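Local coordinates for protein lovastatin nonaketide synthase, polyketide synthase component (Aspergillus terreus, PDB 7CPX) that catalyses the iterative assembly of dihydromonacolin L from nine malonyl-CoA units, the polyketide stage of lovastatin biosynthesis, at residues 1267-1272 and 1823-1828; 2145-2150 and 2370-2375. The protein carries 2 engineered substitutions. One frame throughout, in Å; residues are numbered along the deposited sequence.

Interaction 1: residues 1267-1272 and 1823-1828; sequences STDHAM and SRRPIY
With its CG beside the backbone N and anti to the carbonyl carbon (chi1 -70°), Asp1269 brings its carboxylate against the guanidinium of Arg1825, whose CG sits between backbone N and carbonyl carbon (chi1 69°) before the chain runs extended to NE. The result is a salt-bridge network that joins the loop between strands 1249-1260 and 1275-1280 to the loop that follows helix 1814-1822. It illustrates how one carboxylate can pin two loops that have no regular pairing. Arg1825 grips Asp1269 side-on, NE to OD1 at 2.6 Å and NH2 to OD2 at 2.5 Å. Both oxygens use their syn lone pairs, and the two flat groups are nearly coplanar, 21° apart. Arg1824 comes from another direction. Arg1824 NH2 reaches Asp1269 OD1 at 2.8 Å on the anti side and well out of the carboxylate plane, while OD1 lies close to the plane of the guanidinium. OD1 therefore accepts from both arginines, an arrangement that would be expected to stabilise the ionised acid. Thr1268 OG1, bonded to Asp1265 O, also takes a weak bond from Arg1824 NH1, and Asn1821 OD1 of helix 1814-1822 accepts a hydrogen bond from His1270 N. The methyl end of Ile1827 lies over one face of the Arg1825 guanidinium and borders the acid, with CD1 3.8 Å from Asp1269 OD2.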
ATOM      1  N   SER A1267     -17.499  38.753  -8.838  1.00 98.60           N
ATOM      2  CA  SER A1267     -18.177  38.535 -10.110  1.00 98.60           C
ATOM      3  C   SER A1267     -19.382  37.622  -9.944  1.00 98.60           C
ATOM      4  O   SER A1267     -20.344  37.716 -10.716  1.00 98.60           O
ATOM      5  CB  SER A1267     -17.203  37.947 -11.130  1.00 98.60           C
ATOM      6  OG  SER A1267     -16.677  36.712 -10.675  1.00 98.60           O
ATOM      7  N   THR A1268     -19.352  36.739  -8.950  1.00 96.76           N
ATOM      8  CA  THR A1268     -20.482  35.867  -8.659  1.00 96.76           C
ATOM      9  C   THR A1268     -21.538  36.547  -7.802  1.00 96.76           C
ATOM     10  O   THR A1268     -22.571  35.932  -7.519  1.00 96.76           O
ATOM     11  CB  THR A1268     -20.004  34.593  -7.955  1.00 96.76           C
ATOM     12  OG1 THR A1268     -19.489  34.921  -6.659  1.00 96.76           O
ATOM     13  CG2 THR A1268     -18.918  33.906  -8.768  1.00 96.76           C
ATOM     14  N   ASP A1269     -21.307  37.786  -7.379  1.00 98.38           N
ATOM     15  CA  ASP A1269     -22.274  38.480  -6.542  1.00 98.38           C
ATOM     16  C   ASP A1269     -23.611  38.693  -7.240  1.00 98.38           C
ATOM     17  O   ASP A1269     -23.670  38.976  -8.440  1.00 98.38           O
ATOM     18  CB  ASP A1269     -21.708  39.792  -5.994  1.00 98.38           C
ATOM     19  CG  ASP A1269     -20.621  39.570  -4.964  1.00 98.38           C
ATOM     20  OD1 ASP A1269     -20.299  38.396  -4.681  1.00 98.38           O
ATOM     21  OD2 ASP A1269     -20.088  40.567  -4.434  1.00 98.38           O
ATOM     22  N   HIS A1270     -24.687  38.550  -6.475  1.00 98.54           N
ATOM     23  CA  HIS A1270     -26.037  38.793  -6.969  1.00 98.54           C
ATOM     24  C   HIS A1270     -26.425  40.251  -6.750  1.00 98.54           C
ATOM     25  O   HIS A1270     -26.657  40.678  -5.614  1.00 98.54           O
ATOM     26  CB  HIS A1270     -27.047  37.813  -6.375  1.00 98.54           C
ATOM     27  CG  HIS A1270     -28.344  37.762  -7.117  1.00 98.54           C
ATOM     28  ND1 HIS A1270     -28.426  37.411  -8.447  1.00 98.54           N
ATOM     29  CD2 HIS A1270     -29.610  38.018  -6.716  1.00 98.54           C
ATOM     30  CE1 HIS A1270     -29.688  37.450  -8.833  1.00 98.54           C
ATOM     31  NE2 HIS A1270     -30.427  37.815  -7.801  1.00 98.54           N
ATOM     32  N   ALA A1271     -26.495  41.015  -7.841  1.00102.42           N
ATOM     33  CA  ALA A1271     -26.723  42.452  -7.780  1.00102.42           C
ATOM     34  C   ALA A1271     -28.197  42.819  -7.881  1.00102.42           C
ATOM     35  O   ALA A1271     -28.529  43.905  -8.372  1.00102.42           O
ATOM     36  CB  ALA A1271     -25.928  43.150  -8.884  1.00102.42           C
ATOM     37  N   MET A1272     -29.096  41.945  -7.427  1.00102.76           N
ATOM     38  CA  MET A1272     -30.521  42.211  -7.592  1.00102.76           C
ATOM     39  C   MET A1272     -30.935  43.475  -6.847  1.00102.76           C
ATOM     40  O   MET A1272     -31.678  44.305  -7.382  1.00102.76           O
ATOM     41  CB  MET A1272     -31.338  41.009  -7.117  1.00102.76           C
ATOM     42  CG  MET A1272     -31.281  40.752  -5.618  1.00102.76           C
ATOM     43  SD  MET A1272     -32.294  39.345  -5.129  1.00102.76           S
ATOM     44  CE  MET A1272     -32.597  39.737  -3.410  1.00102.76           C
ATOM     45  N   SER A1823     -23.692  36.029   3.078  1.00 96.67           N
ATOM     46  CA  SER A1823     -24.158  34.672   3.310  1.00 96.67           C
ATOM     47  C   SER A1823     -23.406  33.665   2.453  1.00 96.67           C
ATOM     48  O   SER A1823     -23.349  32.484   2.809  1.00 96.67           O
ATOM     49  CB  SER A1823     -25.661  34.606   3.029  1.00 96.67           C
ATOM     50  OG  SER A1823     -26.126  33.275   2.944  1.00 96.67           O
ATOM     51  N   ARG A1824     -22.803  34.113   1.349  1.00 94.28           N
ATOM     52  CA  ARG A1824     -22.164  33.225   0.391  1.00 94.28           C
ATOM     53  C   ARG A1824     -20.650  33.365   0.326  1.00 94.28           C
ATOM     54  O   ARG A1824     -19.986  32.437  -0.146  1.00 94.28           O
ATOM     55  CB  ARG A1824     -22.742  33.469  -1.011  1.00 94.28           C
ATOM     56  CG  ARG A1824     -22.212  32.544  -2.093  1.00 94.28           C
ATOM     57  CD  ARG A1824     -22.920  32.804  -3.406  1.00 94.28           C
ATOM     58  NE  ARG A1824     -22.962  34.231  -3.693  1.00 94.28           N
ATOM     59  CZ  ARG A1824     -21.928  34.930  -4.141  1.00 94.28           C
ATOM     60  NH1 ARG A1824     -20.770  34.354  -4.414  1.00 94.28           N
ATOM     61  NH2 ARG A1824     -22.058  36.241  -4.309  1.00 94.28           N
ATOM     62  N   ARG A1825     -20.089  34.484   0.772  1.00 95.43           N
ATOM     63  CA  ARG A1825     -18.646  34.676   0.749  1.00 95.43           C
ATOM     64  C   ARG A1825     -18.283  35.729   1.785  1.00 95.43           C
ATOM     65  O   ARG A1825     -19.157  36.459   2.264  1.00 95.43           O
ATOM     66  CB  ARG A1825     -18.159  35.097  -0.647  1.00 95.43           C
ATOM     67  CG  ARG A1825     -18.593  36.489  -1.074  1.00 95.43           C
ATOM     68  CD  ARG A1825     -18.166  36.770  -2.505  1.00 95.43           C
ATOM     69  NE  ARG A1825     -18.416  38.149  -2.905  1.00 95.43           N
ATOM     70  CZ  ARG A1825     -17.571  39.153  -2.713  1.00 95.43           C
ATOM     71  NH1 ARG A1825     -16.412  38.976  -2.101  1.00 95.43           N
ATOM     72  NH2 ARG A1825     -17.900  40.368  -3.142  1.00 95.43           N
ATOM     73  N   PRO A1826     -17.001  35.832   2.156  1.00 97.96           N
ATOM     74  CA  PRO A1826     -16.611  36.804   3.185  1.00 97.96           C
ATOM     75  C   PRO A1826     -16.609  38.236   2.676  1.00 97.96           C
ATOM     76  O   PRO A1826     -15.568  38.770   2.281  1.00 97.96           O
ATOM     77  CB  PRO A1826     -15.199  36.348   3.589  1.00 97.96           C
ATOM     78  CG  PRO A1826     -15.033  34.981   3.005  1.00 97.96           C
ATOM     79  CD  PRO A1826     -15.877  34.962   1.781  1.00 97.96           C
ATOM     80  N   ILE A1827     -17.779  38.863   2.674  1.00 97.46           N
ATOM     81  CA  ILE A1827     -17.901  40.254   2.256  1.00 97.46           C
ATOM     82  C   ILE A1827     -17.444  41.151   3.398  1.00 97.46           C
ATOM     83  O   ILE A1827     -17.879  40.988   4.544  1.00 97.46           O
ATOM     84  CB  ILE A1827     -19.347  40.576   1.849  1.00 97.46           C
ATOM     85  CG1 ILE A1827     -19.798  39.675   0.691  1.00 97.46           C
ATOM     86  CG2 ILE A1827     -19.465  42.047   1.493  1.00 97.46           C
ATOM     87  CD1 ILE A1827     -19.740  40.318  -0.680  1.00 97.46           C
ATOM     88  N   TYR A1828     -16.570  42.104   3.089  1.00 99.21           N
ATOM     89  CA  TYR A1828     -16.027  43.032   4.073  1.00 99.21           C
ATOM     90  C   TYR A1828     -16.515  44.442   3.776  1.00 99.21           C
ATOM     91  O   TYR A1828     -16.499  44.880   2.621  1.00 99.21           O
ATOM     92  CB  TYR A1828     -14.498  42.996   4.075  1.00 99.21           C
ATOM     93  CG  TYR A1828     -13.917  41.713   4.620  1.00 99.21           C
ATOM     94  CD1 TYR A1828     -13.806  41.506   5.987  1.00 99.21           C
ATOM     95  CD2 TYR A1828     -13.478  40.710   3.769  1.00 99.21           C
ATOM     96  CE1 TYR A1828     -13.276  40.336   6.490  1.00 99.21           C
ATOM     97  CE2 TYR A1828     -12.947  39.538   4.264  1.00 99.21           C
ATOM     98  CZ  TYR A1828     -12.848  39.356   5.625  1.00 99.21           C
ATOM     99  OH  TYR A1828     -12.319  38.187   6.124  1.00 99.21           O
TER

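Interaction 2: residues 2145-2150 and 2370-2375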
ATOM      1  N   ARG A2145     -22.558  40.719   7.735  1.00101.16           N
ATOM      2  CA  ARG A2145     -23.456  39.666   8.178  1.00101.16           C
ATOM      3  C   ARG A2145     -24.734  39.703   7.353  1.00101.16           C
ATOM      4  O   ARG A2145     -25.200  40.772   6.946  1.00101.16           O
ATOM      5  CB  ARG A2145     -23.790  39.815   9.666  1.00101.16           C
ATOM      6  CG  ARG A2145     -24.882  38.875  10.163  1.00101.16           C
ATOM      7  CD  ARG A2145     -25.234  39.127  11.619  1.00101.16           C
ATOM      8  NE  ARG A2145     -24.330  38.445  12.536  1.00101.16           N
ATOM      9  CZ  ARG A2145     -24.537  38.327  13.840  1.00101.16           C
ATOM     10  NH1 ARG A2145     -25.613  38.836  14.419  1.00101.16           N
ATOM     11  NH2 ARG A2145     -23.647  37.675  14.583  1.00101.16           N
ATOM     12  N   SER A2146     -25.296  38.523   7.108  1.00 98.93           N
ATOM     13  CA  SER A2146     -26.545  38.438   6.369  1.00 98.93           C
ATOM     14  C   SER A2146     -27.664  39.131   7.136  1.00 98.93           C
ATOM     15  O   SER A2146     -27.705  39.120   8.370  1.00 98.93           O
ATOM     16  CB  SER A2146     -26.913  36.978   6.108  1.00 98.93           C
ATOM     17  OG  SER A2146     -28.097  36.885   5.337  1.00 98.93           O
ATOM     18  N   ILE A2147     -28.584  39.739   6.387  1.00 99.13           N
ATOM     19  CA  ILE A2147     -29.685  40.465   7.007  1.00 99.13           C
ATOM     20  C   ILE A2147     -30.507  39.536   7.889  1.00 99.13           C
ATOM     21  O   ILE A2147     -30.983  39.940   8.958  1.00 99.13           O
ATOM     22  CB  ILE A2147     -30.555  41.128   5.923  1.00 99.13           C
ATOM     23  CG1 ILE A2147     -31.517  42.138   6.547  1.00 99.13           C
ATOM     24  CG2 ILE A2147     -31.331  40.079   5.160  1.00 99.13           C
ATOM     25  CD1 ILE A2147     -30.840  43.388   7.045  1.00 99.13           C
ATOM     26  N   ASP A2148     -30.689  38.287   7.463  1.00 99.50           N
ATOM     27  CA  ASP A2148     -31.477  37.306   8.195  1.00 99.50           C
ATOM     28  C   ASP A2148     -30.605  36.324   8.969  1.00 99.50           C
ATOM     29  O   ASP A2148     -31.059  35.220   9.286  1.00 99.50           O
ATOM     30  CB  ASP A2148     -32.399  36.550   7.238  1.00 99.50           C
ATOM     31  CG  ASP A2148     -31.639  35.821   6.149  1.00 99.50           C
ATOM     32  OD1 ASP A2148     -30.396  35.938   6.105  1.00 99.50           O
ATOM     33  OD2 ASP A2148     -32.286  35.127   5.336  1.00 99.50           O
ATOM     34  N   ALA A2149     -29.358  36.693   9.263  1.00100.19           N
ATOM     35  CA  ALA A2149     -28.516  35.830  10.083  1.00100.19           C
ATOM     36  C   ALA A2149     -29.030  35.747  11.513  1.00100.19           C
ATOM     37  O   ALA A2149     -28.866  34.716  12.175  1.00100.19           O
ATOM     38  CB  ALA A2149     -27.075  36.336  10.070  1.00100.19           C
ATOM     39  N   GLU A2150     -29.654  36.813  12.001  1.00104.26           N
ATOM     40  CA  GLU A2150     -30.146  36.898  13.366  1.00104.26           C
ATOM     41  C   GLU A2150     -31.669  36.940  13.369  1.00104.26           C
ATOM     42  O   GLU A2150     -32.313  37.139  12.336  1.00104.26           O
ATOM     43  CB  GLU A2150     -29.579  38.140  14.065  1.00104.26           C
ATOM     44  CG  GLU A2150     -29.399  37.991  15.566  1.00104.26           C
ATOM     45  CD  GLU A2150     -28.297  37.016  15.927  1.00104.26           C
ATOM     46  OE1 GLU A2150     -27.656  36.472  15.003  1.00104.26           O
ATOM     47  OE2 GLU A2150     -28.072  36.794  17.134  1.00104.26           O
ATOM     48  N   PHE A2370     -37.331  40.540   1.600  1.00 97.80           N
ATOM     49  CA  PHE A2370     -38.383  40.886   2.550  1.00 97.80           C
ATOM     50  C   PHE A2370     -37.793  41.263   3.901  1.00 97.80           C
ATOM     51  O   PHE A2370     -38.276  42.188   4.565  1.00 97.80           O
ATOM     52  CB  PHE A2370     -39.356  39.718   2.699  1.00 97.80           C
ATOM     53  CG  PHE A2370     -40.423  39.950   3.725  1.00 97.80           C
ATOM     54  CD1 PHE A2370     -40.205  39.635   5.052  1.00 97.80           C
ATOM     55  CD2 PHE A2370     -41.645  40.485   3.362  1.00 97.80           C
ATOM     56  CE1 PHE A2370     -41.179  39.851   5.997  1.00 97.80           C
ATOM     57  CE2 PHE A2370     -42.626  40.701   4.303  1.00 97.80           C
ATOM     58  CZ  PHE A2370     -42.395  40.383   5.623  1.00 97.80           C
ATOM     59  N   ALA A2371     -36.757  40.545   4.332  1.00 98.41           N
ATOM     60  CA  ALA A2371     -36.107  40.855   5.598  1.00 98.41           C
ATOM     61  C   ALA A2371     -35.526  42.257   5.573  1.00 98.41           C
ATOM     62  O   ALA A2371     -35.680  43.028   6.527  1.00 98.41           O
ATOM     63  CB  ALA A2371     -35.004  39.837   5.873  1.00 98.41           C
ATOM     64  N   GLU A2372     -34.846  42.601   4.483  1.00 99.85           N
ATOM     65  CA  GLU A2372     -34.260  43.927   4.377  1.00 99.85           C
ATOM     66  C   GLU A2372     -35.335  44.996   4.280  1.00 99.85           C
ATOM     67  O   GLU A2372     -35.134  46.113   4.759  1.00 99.85           O
ATOM     68  CB  GLU A2372     -33.329  44.002   3.172  1.00 99.85           C
ATOM     69  CG  GLU A2372     -32.452  45.238   3.168  1.00 99.85           C
ATOM     70  CD  GLU A2372     -31.137  45.037   3.897  1.00 99.85           C
ATOM     71  OE1 GLU A2372     -30.691  43.877   4.026  1.00 99.85           O
ATOM     72  OE2 GLU A2372     -30.545  46.043   4.342  1.00 99.85           O
ATOM     73  N   ALA A2373     -36.480  44.680   3.675  1.00 98.85           N
ATOM     74  CA  ALA A2373     -37.583  45.636   3.657  1.00 98.85           C
ATOM     75  C   ALA A2373     -38.136  45.866   5.057  1.00 98.85           C
ATOM     76  O   ALA A2373     -38.445  47.003   5.433  1.00 98.85           O
ATOM     77  CB  ALA A2373     -38.688  45.148   2.724  1.00 98.85           C
ATOM     78  N   VAL A2374     -38.270  44.798   5.841  1.00 98.95           N
ATOM     79  CA  VAL A2374     -38.706  44.942   7.227  1.00 98.95           C
ATOM     80  C   VAL A2374     -37.711  45.795   7.999  1.00 98.95           C
ATOM     81  O   VAL A2374     -38.086  46.692   8.766  1.00 98.95           O
ATOM     82  CB  VAL A2374     -38.883  43.560   7.880  1.00 98.95           C
ATOM     83  CG1 VAL A2374     -39.117  43.704   9.371  1.00 98.95           C
ATOM     84  CG2 VAL A2374     -40.029  42.815   7.234  1.00 98.95           C
ATOM     85  N   VAL A2375     -36.421  45.518   7.809  1.00100.44           N
ATOM     86  CA  VAL A2375     -35.384  46.281   8.491  1.00100.44           C
ATOM     87  C   VAL A2375     -35.435  47.738   8.064  1.00100.44           C
ATOM     88  O   VAL A2375     -35.235  48.643   8.878  1.00100.44           O
ATOM     89  CB  VAL A2375     -34.004  45.659   8.220  1.00100.44           C
ATOM     90  CG1 VAL A2375     -32.904  46.581   8.705  1.00100.44           C
ATOM     91  CG2 VAL A2375     -33.905  44.309   8.897  1.00100.44           C
TER
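Asp2148, whose CB lies 4.4 Å from Ala2371 CB, accepts at OD1 from Ser2146 OG at 2.6 Å, a bond that arrives nearly in line with the acceptor's C-O bond. Its other oxygen, OD2, is bonded by Trp2175 NE1 of helix 2167-2178, so the carboxylate is held at both ends. The bond to Ser2146 lies within the type I beta turn from Ser2146 to Ala2149, which the ketoreductase domain sets against helix 2363-2385, in the loop between strands 2139-2143 and 2158-2162. Ile2147, at the second turn position, makes the main contact. Ile2147 CG1 is anti to the backbone N (chi1 -167°) and faces the helix; from there Ile2147 CD1 meets Val2375 CG2 at 3.7 Å. Ile2147 CG2 rests on Ala2371 CB, also at 3.7 Å. The isoleucine thus spans Ala2371 and Val2375, one helical turn apart. Glu2372, bent at chi2, crosses the isoleucine at a slant and lays OE1 against its CG1 and CD1, with OE2 in a salt bridge to Arg1819 of helix 1814-1822. The contact is mostly aliphatic but includes the Glu2372 carboxylate, whose charge is met by Arg1819; this partner probably helps Glu2372 remain ionised beside Ile2147.

Overall arrangement
Interactions 1 and 2 follow in series along the chain, yet their centres lie only 15 Å apart, on the same side of the chain's centre. They touch where Ser1823 CB approaches Ser2146 OG at 4.1 Å, and Ile1827 is joined to Val2144 by backbone hydrogen bonding. Two helices serve both places. Helix 1814-1822 leads into residues 1823-1828 and also sends Arg1819 to interaction 2. Helix 2363-2385 carries residues 2370-2375 and packs through Leu2369 against Met1272. The loop at 1267-1272, the loop after helix 1814-1822 and the ketoreductase domain are therefore packed against one another.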